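Local coordinates for protein Serpin48 (Tenebrio molitor, PDB 3OZQ) that specifically inhibits the serine protease SPE in the innate immunity of this insect, as a member of the serpin family of protease inhibitors, at residues 45-50 with 107-112; 75-80 with 115-120; 51-56 with 297-302. All blocks are in the same frame, centred on the assembly; numbering follows the deposited sequence.

Contact 1. Residues 45-50 with 107-112; sequences LALAQS and EEFQKI
Leu47 and Phe109 meet where helix 38-50 and helix 107-115 run nearly antiparallel, the short axes 155° apart and 10.6 Å at closest approach, with Leu47 level with Ile112 and Ser50 with Phe109. At that spacing the contact depends on long side chains. Phe109, its CG anti to the backbone N (chi1 -170°), reaches across so that its far end lies against the other helix: ring atom CZ is 3.3 Å from Leu47 CD2, a tight apolar contact, and Ala48 CA sits at the ring edge, near its plane. The Leu47 methyl approaches the ring obliquely and also meets Ile112 CG2 at 4.2 Å. In the serpin fold such helices pack over the large central sheet, and here both Leu47 and Phe109 touch Ile97 of strand 90-100. With an alanine here instead of Phe109, Leu47 CD2 would probably lose its nearest partner on the facing helix and a gap would open. Ser50 points toward helix 107-115, its OG 3.6 Å from Phe109 CE1. That hydroxyl donates to Leu47 O at 2.8 Å from OG, in the carbonyl plane on a lone pair (C=O...OG angle 142°), and the same Leu47 O lies 3.4 Å from Phe109 CE1.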
ATOM      1  N   LEU A  45       2.115  -7.466  -9.683  1.00 34.88           N
ATOM      2  CA  LEU A  45       1.753  -8.843  -9.961  1.00 34.00           C
ATOM      3  C   LEU A  45       1.022  -8.955 -11.312  1.00 39.58           C
ATOM      4  O   LEU A  45       1.129  -9.965 -12.009  1.00 35.15           O
ATOM      5  CB  LEU A  45       0.871  -9.376  -8.847  1.00 33.40           C
ATOM      6  CG  LEU A  45       0.569 -10.868  -8.942  1.00 40.85           C
ATOM      7  CD1 LEU A  45       1.809 -11.690  -8.644  1.00 38.04           C
ATOM      8  CD2 LEU A  45      -0.561 -11.246  -8.000  1.00 44.04           C
ATOM      9  N   ALA A  46       0.256  -7.923 -11.666  1.00 37.94           N
ATOM     10  CA  ALA A  46      -0.381  -7.885 -12.978  1.00 37.41           C
ATOM     11  C   ALA A  46       0.678  -7.817 -14.101  1.00 38.68           C
ATOM     12  O   ALA A  46       0.523  -8.438 -15.146  1.00 37.33           O
ATOM     13  CB  ALA A  46      -1.367  -6.715 -13.066  1.00 35.00           C
ATOM     14  N   LEU A  47       1.754  -7.066 -13.880  1.00 36.88           N
ATOM     15  CA  LEU A  47       2.855  -7.029 -14.826  1.00 37.17           C
ATOM     16  C   LEU A  47       3.404  -8.436 -14.973  1.00 40.78           C
ATOM     17  O   LEU A  47       3.534  -8.954 -16.087  1.00 40.73           O
ATOM     18  CB  LEU A  47       3.964  -6.111 -14.331  1.00 42.89           C
ATOM     19  CG  LEU A  47       4.907  -5.505 -15.381  1.00 43.90           C
ATOM     20  CD1 LEU A  47       6.260  -5.196 -14.774  1.00 37.67           C
ATOM     21  CD2 LEU A  47       5.059  -6.380 -16.601  1.00 44.56           C
ATOM     22  N   ALA A  48       3.726  -9.056 -13.842  1.00 37.86           N
ATOM     23  CA  ALA A  48       4.185 -10.441 -13.836  1.00 39.01           C
ATOM     24  C   ALA A  48       3.240 -11.345 -14.627  1.00 42.06           C
ATOM     25  O   ALA A  48       3.666 -12.125 -15.503  1.00 36.76           O
ATOM     26  CB  ALA A  48       4.293 -10.943 -12.416  1.00 29.37           C
ATOM     27  N   GLN A  49       1.960 -11.247 -14.286  1.00 35.91           N
ATOM     28  CA  GLN A  49       0.912 -12.055 -14.896  1.00 40.49           C
ATOM     29  C   GLN A  49       0.973 -11.956 -16.418  1.00 40.43           C
ATOM     30  O   GLN A  49       0.746 -12.936 -17.128  1.00 43.56           O
ATOM     31  CB  GLN A  49      -0.459 -11.582 -14.383  1.00 41.43           C
ATOM     32  CG  GLN A  49      -1.643 -12.434 -14.820  1.00 48.65           C
ATOM     33  CD  GLN A  49      -2.981 -11.714 -14.643  1.00 54.20           C
ATOM     34  OE1 GLN A  49      -3.147 -10.890 -13.732  1.00 51.55           O
ATOM     35  NE2 GLN A  49      -3.939 -12.013 -15.523  1.00 55.51           N
ATOM     36  N   SER A  50       1.313 -10.782 -16.926  1.00 36.08           N
ATOM     37  CA  SER A  50       1.319 -10.605 -18.362  1.00 38.96           C
ATOM     38  C   SER A  50       2.415 -11.413 -19.064  1.00 46.79           C
ATOM     39  O   SER A  50       2.311 -11.688 -20.263  1.00 41.15           O
ATOM     40  CB  SER A  50       1.410  -9.133 -18.744  1.00 41.20           C
ATOM     41  OG  SER A  50       2.733  -8.678 -18.719  1.00 42.96           O
ATOM     42  N   GLU A 107      12.599  -7.975 -24.854  1.00 63.05           N
ATOM     43  CA  GLU A 107      12.405  -6.533 -25.016  1.00 60.47           C
ATOM     44  C   GLU A 107      10.937  -6.115 -24.935  1.00 57.85           C
ATOM     45  O   GLU A 107      10.621  -5.029 -24.452  1.00 57.39           O
ATOM     46  CB  GLU A 107      13.006  -6.056 -26.342  1.00 66.94           C
ATOM     47  CG  GLU A 107      14.524  -5.995 -26.354  1.00 71.20           C
ATOM     48  CD  GLU A 107      15.037  -4.646 -26.824  1.00 80.82           C
ATOM     49  OE1 GLU A 107      16.213  -4.323 -26.539  1.00 81.00           O
ATOM     50  OE2 GLU A 107      14.260  -3.910 -27.477  1.00 78.44           O
ATOM     51  N   GLU A 108      10.054  -6.982 -25.423  1.00 56.14           N
ATOM     52  CA  GLU A 108       8.615  -6.744 -25.411  1.00 54.70           C
ATOM     53  C   GLU A 108       8.055  -6.627 -23.991  1.00 57.57           C
ATOM     54  O   GLU A 108       7.051  -5.946 -23.765  1.00 53.59           O
ATOM     55  CB  GLU A 108       7.905  -7.893 -26.127  1.00 59.59           C
ATOM     56  CG  GLU A 108       6.392  -7.747 -26.197  1.00 61.90           C
ATOM     57  CD  GLU A 108       5.689  -9.006 -26.696  1.00 78.39           C
ATOM     58  OE1 GLU A 108       6.382  -9.994 -27.039  1.00 81.63           O
ATOM     59  OE2 GLU A 108       4.437  -9.006 -26.743  1.00 82.78           O
ATOM     60  N   PHE A 109       8.693  -7.312 -23.045  1.00 55.18           N
ATOM     61  CA  PHE A 109       8.245  -7.301 -21.657  1.00 51.80           C
ATOM     62  C   PHE A 109       8.766  -6.055 -20.973  1.00 53.88           C
ATOM     63  O   PHE A 109       8.056  -5.434 -20.174  1.00 51.24           O
ATOM     64  CB  PHE A 109       8.717  -8.556 -20.914  1.00 50.27           C
ATOM     65  CG  PHE A 109       8.095  -8.735 -19.545  1.00 48.96           C
ATOM     66  CD1 PHE A 109       6.762  -9.100 -19.408  1.00 46.21           C
ATOM     67  CD2 PHE A 109       8.851  -8.560 -18.399  1.00 46.41           C
ATOM     68  CE1 PHE A 109       6.190  -9.270 -18.142  1.00 39.16           C
ATOM     69  CE2 PHE A 109       8.282  -8.726 -17.136  1.00 42.43           C
ATOM     70  CZ  PHE A 109       6.957  -9.089 -17.015  1.00 41.02           C
ATOM     71  N   GLN A 110      10.004  -5.683 -21.285  1.00 49.95           N
ATOM     72  CA  GLN A 110      10.581  -4.473 -20.703  1.00 53.32           C
ATOM     73  C   GLN A 110       9.796  -3.254 -21.148  1.00 53.16           C
ATOM     74  O   GLN A 110       9.802  -2.219 -20.492  1.00 48.49           O
ATOM     75  CB  GLN A 110      12.029  -4.299 -21.138  1.00 55.46           C
ATOM     76  CG  GLN A 110      12.948  -5.427 -20.747  1.00 53.83           C
ATOM     77  CD  GLN A 110      14.367  -5.144 -21.160  1.00 59.24           C
ATOM     78  OE1 GLN A 110      15.238  -4.912 -20.322  1.00 54.30           O
ATOM     79  NE2 GLN A 110      14.606  -5.136 -22.464  1.00 64.30           N
ATOM     80  N   LYS A 111       9.145  -3.385 -22.292  1.00 52.53           N
ATOM     81  CA  LYS A 111       8.441  -2.278 -22.903  1.00 53.60           C
ATOM     82  C   LYS A 111       7.070  -2.129 -22.256  1.00 51.88           C
ATOM     83  O   LYS A 111       6.620  -1.016 -21.974  1.00 53.28           O
ATOM     84  CB  LYS A 111       8.319  -2.533 -24.412  1.00 60.59           C
ATOM     85  CG  LYS A 111       7.337  -1.632 -25.142  1.00 63.26           C
ATOM     86  CD  LYS A 111       7.405  -1.858 -26.645  1.00 65.52           C
ATOM     87  CE  LYS A 111       6.471  -0.916 -27.403  1.00 72.69           C
ATOM     88  NZ  LYS A 111       6.696  -0.985 -28.879  1.00 77.98           N
ATOM     89  N   ILE A 112       6.413  -3.255 -22.010  1.00 45.53           N
ATOM     90  CA  ILE A 112       5.088  -3.230 -21.423  1.00 49.91           C
ATOM     91  C   ILE A 112       5.164  -2.818 -19.952  1.00 51.41           C
ATOM     92  O   ILE A 112       4.261  -2.158 -19.433  1.00 47.32           O
ATOM     93  CB  ILE A 112       4.365  -4.582 -21.597  1.00 51.45           C
ATOM     94  CG1 ILE A 112       2.867  -4.428 -21.325  1.00 53.92           C
ATOM     95  CG2 ILE A 112       4.977  -5.639 -20.710  1.00 51.37           C
ATOM     96  CD1 ILE A 112       2.064  -5.667 -21.659  1.00 51.80           C
TER

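Contact 2. Residues 75-80 with 115-120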
ATOM      1  N   GLY A  75      -5.391  -2.036 -20.143  1.00 57.16           N
ATOM      2  CA  GLY A  75      -5.959  -0.705 -20.238  1.00 55.79           C
ATOM      3  C   GLY A  75      -6.399  -0.196 -18.883  1.00 53.98           C
ATOM      4  O   GLY A  75      -6.150   0.953 -18.521  1.00 51.81           O
ATOM      5  N   ALA A  76      -7.056  -1.072 -18.132  1.00 55.94           N
ATOM      6  CA  ALA A  76      -7.589  -0.738 -16.820  1.00 50.65           C
ATOM      7  C   ALA A  76      -6.499  -0.295 -15.850  1.00 51.90           C
ATOM      8  O   ALA A  76      -6.619   0.740 -15.194  1.00 46.55           O
ATOM      9  CB  ALA A  76      -8.351  -1.923 -16.257  1.00 55.05           C
ATOM     10  N   VAL A  77      -5.434  -1.088 -15.759  1.00 47.45           N
ATOM     11  CA  VAL A  77      -4.301  -0.751 -14.910  1.00 49.63           C
ATOM     12  C   VAL A  77      -3.603   0.512 -15.395  1.00 44.22           C
ATOM     13  O   VAL A  77      -3.113   1.314 -14.612  1.00 45.95           O
ATOM     14  CB  VAL A  77      -3.285  -1.904 -14.869  1.00 46.14           C
ATOM     15  CG1 VAL A  77      -2.024  -1.475 -14.131  1.00 44.94           C
ATOM     16  CG2 VAL A  77      -3.912  -3.125 -14.224  1.00 48.25           C
ATOM     17  N   LYS A  78      -3.552   0.678 -16.705  1.00 48.69           N
ATOM     18  CA  LYS A  78      -2.901   1.831 -17.293  1.00 50.13           C
ATOM     19  C   LYS A  78      -3.631   3.110 -16.890  1.00 51.70           C
ATOM     20  O   LYS A  78      -2.995   4.131 -16.633  1.00 48.79           O
ATOM     21  CB  LYS A  78      -2.865   1.688 -18.814  1.00 53.91           C
ATOM     22  CG  LYS A  78      -2.345   2.900 -19.555  1.00 53.95           C
ATOM     23  CD  LYS A  78      -0.842   3.040 -19.436  1.00 54.04           C
ATOM     24  CE  LYS A  78      -0.323   4.077 -20.424  1.00 54.20           C
ATOM     25  NZ  LYS A  78      -0.603   3.699 -21.846  1.00 60.82           N
ATOM     26  N   GLU A  79      -4.959   3.051 -16.818  1.00 50.58           N
ATOM     27  CA  GLU A  79      -5.738   4.235 -16.430  1.00 54.66           C
ATOM     28  C   GLU A  79      -5.524   4.641 -14.966  1.00 53.67           C
ATOM     29  O   GLU A  79      -5.208   5.796 -14.677  1.00 52.10           O
ATOM     30  CB  GLU A  79      -7.234   4.078 -16.750  1.00 54.90           C
ATOM     31  CG  GLU A  79      -8.042   5.375 -16.516  1.00 61.33           C
ATOM     32  CD  GLU A  79      -9.471   5.324 -17.074  1.00 73.35           C
ATOM     33  OE1 GLU A  79     -10.355   4.744 -16.403  1.00 73.62           O
ATOM     34  OE2 GLU A  79      -9.716   5.870 -18.179  1.00 70.54           O
ATOM     35  N   VAL A  80      -5.688   3.703 -14.041  1.00 51.86           N
ATOM     36  CA  VAL A  80      -5.492   4.029 -12.630  1.00 52.56           C
ATOM     37  C   VAL A  80      -4.102   4.614 -12.380  1.00 52.48           C
ATOM     38  O   VAL A  80      -3.967   5.677 -11.772  1.00 52.99           O
ATOM     39  CB  VAL A  80      -5.734   2.818 -11.701  1.00 51.30           C
ATOM     40  CG1 VAL A  80      -7.193   2.411 -11.734  1.00 55.71           C
ATOM     41  CG2 VAL A  80      -4.846   1.656 -12.098  1.00 52.88           C
ATOM     42  N   GLU A 115       5.501   1.076 -20.421  1.00 53.80           N
ATOM     43  CA  GLU A 115       4.347   1.695 -21.063  1.00 55.31           C
ATOM     44  C   GLU A 115       3.031   1.516 -20.301  1.00 54.77           C
ATOM     45  O   GLU A 115       2.223   2.443 -20.231  1.00 54.85           O
ATOM     46  CB  GLU A 115       4.228   1.226 -22.523  1.00 57.95           C
ATOM     47  CG  GLU A 115       5.308   1.837 -23.425  1.00 63.87           C
ATOM     48  CD  GLU A 115       5.484   1.128 -24.762  1.00 69.87           C
ATOM     49  OE1 GLU A 115       4.568   0.388 -25.187  1.00 71.58           O
ATOM     50  OE2 GLU A 115       6.554   1.315 -25.388  1.00 67.98           O
ATOM     51  N   VAL A 116       2.822   0.343 -19.714  1.00 49.86           N
ATOM     52  CA  VAL A 116       1.533   0.036 -19.103  1.00 49.46           C
ATOM     53  C   VAL A 116       1.534   0.017 -17.573  1.00 49.85           C
ATOM     54  O   VAL A 116       0.635   0.580 -16.949  1.00 44.61           O
ATOM     55  CB  VAL A 116       0.982  -1.315 -19.589  1.00 52.00           C
ATOM     56  CG1 VAL A 116      -0.257  -1.700 -18.796  1.00 47.49           C
ATOM     57  CG2 VAL A 116       0.678  -1.259 -21.089  1.00 55.55           C
ATOM     58  N   TYR A 117       2.532  -0.631 -16.974  1.00 46.32           N
ATOM     59  CA  TYR A 117       2.449  -0.990 -15.553  1.00 45.78           C
ATOM     60  C   TYR A 117       3.316  -0.156 -14.621  1.00 43.58           C
ATOM     61  O   TYR A 117       3.471  -0.500 -13.448  1.00 47.95           O
ATOM     62  CB  TYR A 117       2.800  -2.463 -15.348  1.00 45.14           C
ATOM     63  CG  TYR A 117       1.834  -3.444 -15.953  1.00 45.98           C
ATOM     64  CD1 TYR A 117       0.842  -4.036 -15.189  1.00 42.26           C
ATOM     65  CD2 TYR A 117       1.936  -3.807 -17.291  1.00 50.11           C
ATOM     66  CE1 TYR A 117      -0.031  -4.955 -15.747  1.00 42.78           C
ATOM     67  CE2 TYR A 117       1.070  -4.709 -17.851  1.00 45.88           C
ATOM     68  CZ  TYR A 117       0.090  -5.286 -17.078  1.00 43.46           C
ATOM     69  OH  TYR A 117      -0.772  -6.199 -17.657  1.00 49.92           O
ATOM     70  N   GLY A 118       3.882   0.930 -15.129  1.00 44.17           N
ATOM     71  CA  GLY A 118       4.694   1.810 -14.313  1.00 39.51           C
ATOM     72  C   GLY A 118       5.787   1.088 -13.547  1.00 44.26           C
ATOM     73  O   GLY A 118       6.033   1.363 -12.368  1.00 44.00           O
ATOM     74  N   ALA A 119       6.447   0.155 -14.218  1.00 41.07           N
ATOM     75  CA  ALA A 119       7.566  -0.557 -13.623  1.00 41.75           C
ATOM     76  C   ALA A 119       8.614  -0.771 -14.704  1.00 49.46           C
ATOM     77  O   ALA A 119       8.461  -0.291 -15.828  1.00 51.47           O
ATOM     78  CB  ALA A 119       7.103  -1.886 -13.067  1.00 40.82           C
ATOM     79  N   GLN A 120       9.685  -1.480 -14.373  1.00 45.18           N
ATOM     80  CA  GLN A 120      10.599  -1.935 -15.414  1.00 42.67           C
ATOM     81  C   GLN A 120      11.139  -3.321 -15.134  1.00 44.54           C
ATOM     82  O   GLN A 120      10.852  -3.900 -14.090  1.00 38.88           O
ATOM     83  CB  GLN A 120      11.708  -0.923 -15.654  1.00 45.88           C
ATOM     84  CG  GLN A 120      12.688  -0.784 -14.559  1.00 45.86           C
ATOM     85  CD  GLN A 120      13.534   0.450 -14.743  1.00 48.95           C
ATOM     86  OE1 GLN A 120      14.726   0.455 -14.431  1.00 47.43           O
ATOM     87  NE2 GLN A 120      12.917   1.511 -15.251  1.00 50.48           N
TER
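Val77 and Tyr117 make the apolar part of this contact between helix 70-83 and the loop that follows helix 107-115. Val77 CG1, held anti to the backbone N (chi1 173°), comes 4.0 Å from Tyr117 CD1; the two side chains cross at about a right angle, and the methyl reaches the ring obliquely. Tyr117 starts out from a CB that points away from the helix, yet its ring comes back within range of Val77. One face of the ring carries its neighbour Val116, whose CG1 lies 3.3 Å above the plane and offset toward the rim. The same Val116 CG1 meets the helix at Lys78 CB, 4.3 Å away. Phe66 and Phe11 also touch Val77, extending the apolar surroundings.

The second kind of contact is that of side-chain carbons against a backbone carbonyl. The backbones are close here, with Lys78 CA 5.1 Å from Val116 CA. Lys78 bends at chi2 (75°) and again at chi4 (-61°), which lays its chain alongside the loop: CE is 3.0 Å from Glu115 O. Its NZ is 3.5 Å from Glu115 O, but the angle is too poor for a hydrogen bond.

The charged ends of Lys78 and Glu115 are far apart: Lys78 NZ to Glu115 OE1 is 7.0 Å, so any attraction between them would probably be weak.

A helix resting on the turn between another helix and strand 120-124 is consistent with the serpin fold, in which that strand pairs in parallel with strand 90-100 and the helices cover the sheet.

Contact 3. Residues 51-56 with 297-302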
ATOM      1  N   GLY A  51       3.458 -11.775 -18.314  1.00 41.03           N
ATOM      2  CA  GLY A  51       4.570 -12.545 -18.846  1.00 39.35           C
ATOM      3  C   GLY A  51       4.443 -14.022 -18.552  1.00 40.48           C
ATOM      4  O   GLY A  51       5.341 -14.805 -18.868  1.00 39.00           O
ATOM      5  N   CYS A  52       3.331 -14.398 -17.935  1.00 34.32           N
ATOM      6  CA  CYS A  52       3.044 -15.788 -17.593  1.00 41.11           C
ATOM      7  C   CYS A  52       2.105 -16.404 -18.619  1.00 46.03           C
ATOM      8  O   CYS A  52       1.570 -15.707 -19.480  1.00 47.35           O
ATOM      9  CB  CYS A  52       2.382 -15.892 -16.215  1.00 41.13           C
ATOM     10  SG  CYS A  52       3.455 -15.524 -14.795  1.00 40.96           S
ATOM     11  N   ARG A  53       1.876 -17.709 -18.499  1.00 45.85           N
ATOM     12  CA  ARG A  53       1.045 -18.427 -19.453  1.00 44.56           C
ATOM     13  C   ARG A  53       0.237 -19.517 -18.781  1.00 46.98           C
ATOM     14  O   ARG A  53       0.551 -19.945 -17.675  1.00 45.28           O
ATOM     15  CB  ARG A  53       1.927 -19.063 -20.525  1.00 45.65           C
ATOM     16  CG  ARG A  53       2.578 -18.072 -21.456  1.00 48.39           C
ATOM     17  CD  ARG A  53       1.571 -17.567 -22.467  1.00 55.95           C
ATOM     18  NE  ARG A  53       1.782 -16.171 -22.838  1.00 58.24           N
ATOM     19  CZ  ARG A  53       2.945 -15.656 -23.219  1.00 57.12           C
ATOM     20  NH1 ARG A  53       4.029 -16.422 -23.271  1.00 54.25           N
ATOM     21  NH2 ARG A  53       3.024 -14.366 -23.543  1.00 54.76           N
ATOM     22  N   GLY A  54      -0.805 -19.973 -19.466  1.00 47.97           N
ATOM     23  CA  GLY A  54      -1.569 -21.121 -19.022  1.00 44.90           C
ATOM     24  C   GLY A  54      -2.195 -20.974 -17.661  1.00 46.66           C
ATOM     25  O   GLY A  54      -2.786 -19.947 -17.347  1.00 51.57           O
ATOM     26  N   ASP A  55      -2.085 -22.011 -16.845  1.00 48.27           N
ATOM     27  CA  ASP A  55      -2.706 -21.974 -15.530  1.00 47.99           C
ATOM     28  C   ASP A  55      -1.980 -21.010 -14.573  1.00 53.38           C
ATOM     29  O   ASP A  55      -2.615 -20.389 -13.715  1.00 48.07           O
ATOM     30  CB  ASP A  55      -2.825 -23.383 -14.941  1.00 58.23           C
ATOM     31  CG  ASP A  55      -3.815 -24.262 -15.714  1.00 65.86           C
ATOM     32  OD1 ASP A  55      -3.744 -24.284 -16.963  1.00 59.66           O
ATOM     33  OD2 ASP A  55      -4.672 -24.916 -15.068  1.00 67.95           O
ATOM     34  N   THR A  56      -0.664 -20.882 -14.736  1.00 43.06           N
ATOM     35  CA  THR A  56       0.112 -19.866 -14.019  1.00 47.73           C
ATOM     36  C   THR A  56      -0.540 -18.486 -14.103  1.00 47.59           C
ATOM     37  O   THR A  56      -0.937 -17.916 -13.087  1.00 46.26           O
ATOM     38  CB  THR A  56       1.543 -19.719 -14.571  1.00 45.70           C
ATOM     39  OG1 THR A  56       2.235 -20.966 -14.479  1.00 43.46           O
ATOM     40  CG2 THR A  56       2.300 -18.670 -13.779  1.00 45.01           C
ATOM     41  N   ASP A 297       5.116 -20.979 -15.333  1.00 40.91           N
ATOM     42  CA  ASP A 297       5.345 -20.622 -16.717  1.00 38.30           C
ATOM     43  C   ASP A 297       5.474 -19.125 -16.935  1.00 39.43           C
ATOM     44  O   ASP A 297       4.495 -18.448 -17.259  1.00 41.31           O
ATOM     45  CB  ASP A 297       4.259 -21.201 -17.636  1.00 42.97           C
ATOM     46  CG  ASP A 297       4.645 -21.126 -19.106  1.00 47.39           C
ATOM     47  OD1 ASP A 297       5.629 -20.416 -19.426  1.00 44.00           O
ATOM     48  OD2 ASP A 297       3.963 -21.775 -19.939  1.00 49.77           O
ATOM     49  N   LEU A 298       6.700 -18.631 -16.781  1.00 36.91           N
ATOM     50  CA  LEU A 298       7.032 -17.237 -17.019  1.00 39.59           C
ATOM     51  C   LEU A 298       7.711 -17.008 -18.363  1.00 37.84           C
ATOM     52  O   LEU A 298       8.504 -16.071 -18.501  1.00 40.05           O
ATOM     53  CB  LEU A 298       7.969 -16.715 -15.926  1.00 41.89           C
ATOM     54  CG  LEU A 298       7.715 -16.986 -14.443  1.00 41.38           C
ATOM     55  CD1 LEU A 298       8.249 -15.813 -13.665  1.00 30.70           C
ATOM     56  CD2 LEU A 298       6.270 -17.229 -14.120  1.00 36.60           C
ATOM     57  N   SER A 299       7.397 -17.852 -19.346  1.00 42.05           N
ATOM     58  CA  SER A 299       8.040 -17.799 -20.669  1.00 45.92           C
ATOM     59  C   SER A 299       7.805 -16.490 -21.424  1.00 46.65           C
ATOM     60  O   SER A 299       8.483 -16.205 -22.410  1.00 46.17           O
ATOM     61  CB  SER A 299       7.610 -18.992 -21.539  1.00 43.11           C
ATOM     62  OG  SER A 299       6.196 -19.125 -21.612  1.00 45.65           O
ATOM     63  N   GLY A 300       6.821 -15.714 -20.976  1.00 42.29           N
ATOM     64  CA  GLY A 300       6.588 -14.391 -21.524  1.00 41.36           C
ATOM     65  C   GLY A 300       7.624 -13.392 -21.046  1.00 43.62           C
ATOM     66  O   GLY A 300       7.785 -12.328 -21.627  1.00 46.86           O
ATOM     67  N   ILE A 301       8.342 -13.732 -19.985  1.00 40.29           N
ATOM     68  CA  ILE A 301       9.372 -12.837 -19.487  1.00 44.80           C
ATOM     69  C   ILE A 301      10.713 -13.193 -20.136  1.00 47.05           C
ATOM     70  O   ILE A 301      11.386 -12.337 -20.716  1.00 49.55           O
ATOM     71  CB  ILE A 301       9.457 -12.885 -17.947  1.00 41.01           C
ATOM     72  CG1 ILE A 301       8.146 -12.367 -17.340  1.00 37.69           C
ATOM     73  CG2 ILE A 301      10.647 -12.077 -17.444  1.00 39.44           C
ATOM     74  CD1 ILE A 301       7.960 -12.712 -15.883  1.00 36.70           C
ATOM     75  N   ALA A 302      11.084 -14.465 -20.046  1.00 48.73           N
ATOM     76  CA  ALA A 302      12.319 -14.952 -20.659  1.00 46.03           C
ATOM     77  C   ALA A 302      12.407 -16.452 -20.515  1.00 47.80           C
ATOM     78  O   ALA A 302      11.771 -17.037 -19.641  1.00 43.10           O
ATOM     79  CB  ALA A 302      13.540 -14.281 -20.021  1.00 48.85           C
TER
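An Asx turn at Asp297 shapes the loop that docks on the link between helix 38-50 and helix 54-63, near one end of the serpin body. Within the turn, Asp297 OD1 accepts from Ser299 N at 3.1 Å, met nearly head-on, with an N-H...O angle of 158°. The same oxygen takes the Ser299 hydroxyl at 2.6 Å from OG, on the syn side and 21° out of the carboxylate plane. Two donors from one residue probably limit the carboxylate's rotation.

Three weak hydrogen bonds then join the segments. Gly300 N donates to Gly51 O at 2.7 Å, though the angle at the hydrogen is only 122°. Arg53 N donates to Asp297 O at 3.0 Å, and Asp297 N reaches Thr56 OG1 at the same length. Thus Asp297 is engaged through both backbone polar atoms, one by the backbone of Arg53 and the other by the side chain of Thr56, whose OG1 is placed anti to its carbonyl carbon.

Both glycines lie where a side chain would collide: a CB on Gly51 would run into Ile301 CG1, and one on Gly300 into Gly51 O. On the buried side Cys52 SG packs against Leu298 CD2 at 3.4 Å. On the outer side Arg53 sets its CB 3.4 Å from Asp297 OD2 and then bends at chi2 and chi3, so that the guanidinium packs obliquely by Gly300, NH1 3.7 Å from Gly300 N, as packing and not as a bond. Beyond the two segments, Arg106 NE bonds to Ser299 O.

Arg53 NH1 and Asp297 OD1 are 5.8 Å apart, so attraction between these charges is probably minor. The attachment appears to rest on three weak, bent hydrogen bonds, two between backbones and one to the Thr56 hydroxyl, and on close glycine packing.

In the fold
The three contacts lie on the same side of the chain's centre, among the helices that lie over strands 90-100 and 120-124. Centres of contacts 1 and 2 are about 10 Å apart, as are those of contacts 1 and 3, whereas contacts 2 and 3 are about 19 Å apart; contact 1 is thus the middle member. Tyr117 of contact 2 packs on Leu47 and Ser50, and Ile301 of contact 3 on Phe109. Along the chain come 45-50, 51-56, 75-80, 107-112, 115-120 and finally 297-302, so contact 3 brings a distant loop, 241 residues on, against the link between helix 38-50 and helix 54-63. Early helices and a late loop are thereby packed into one region of the serpin body.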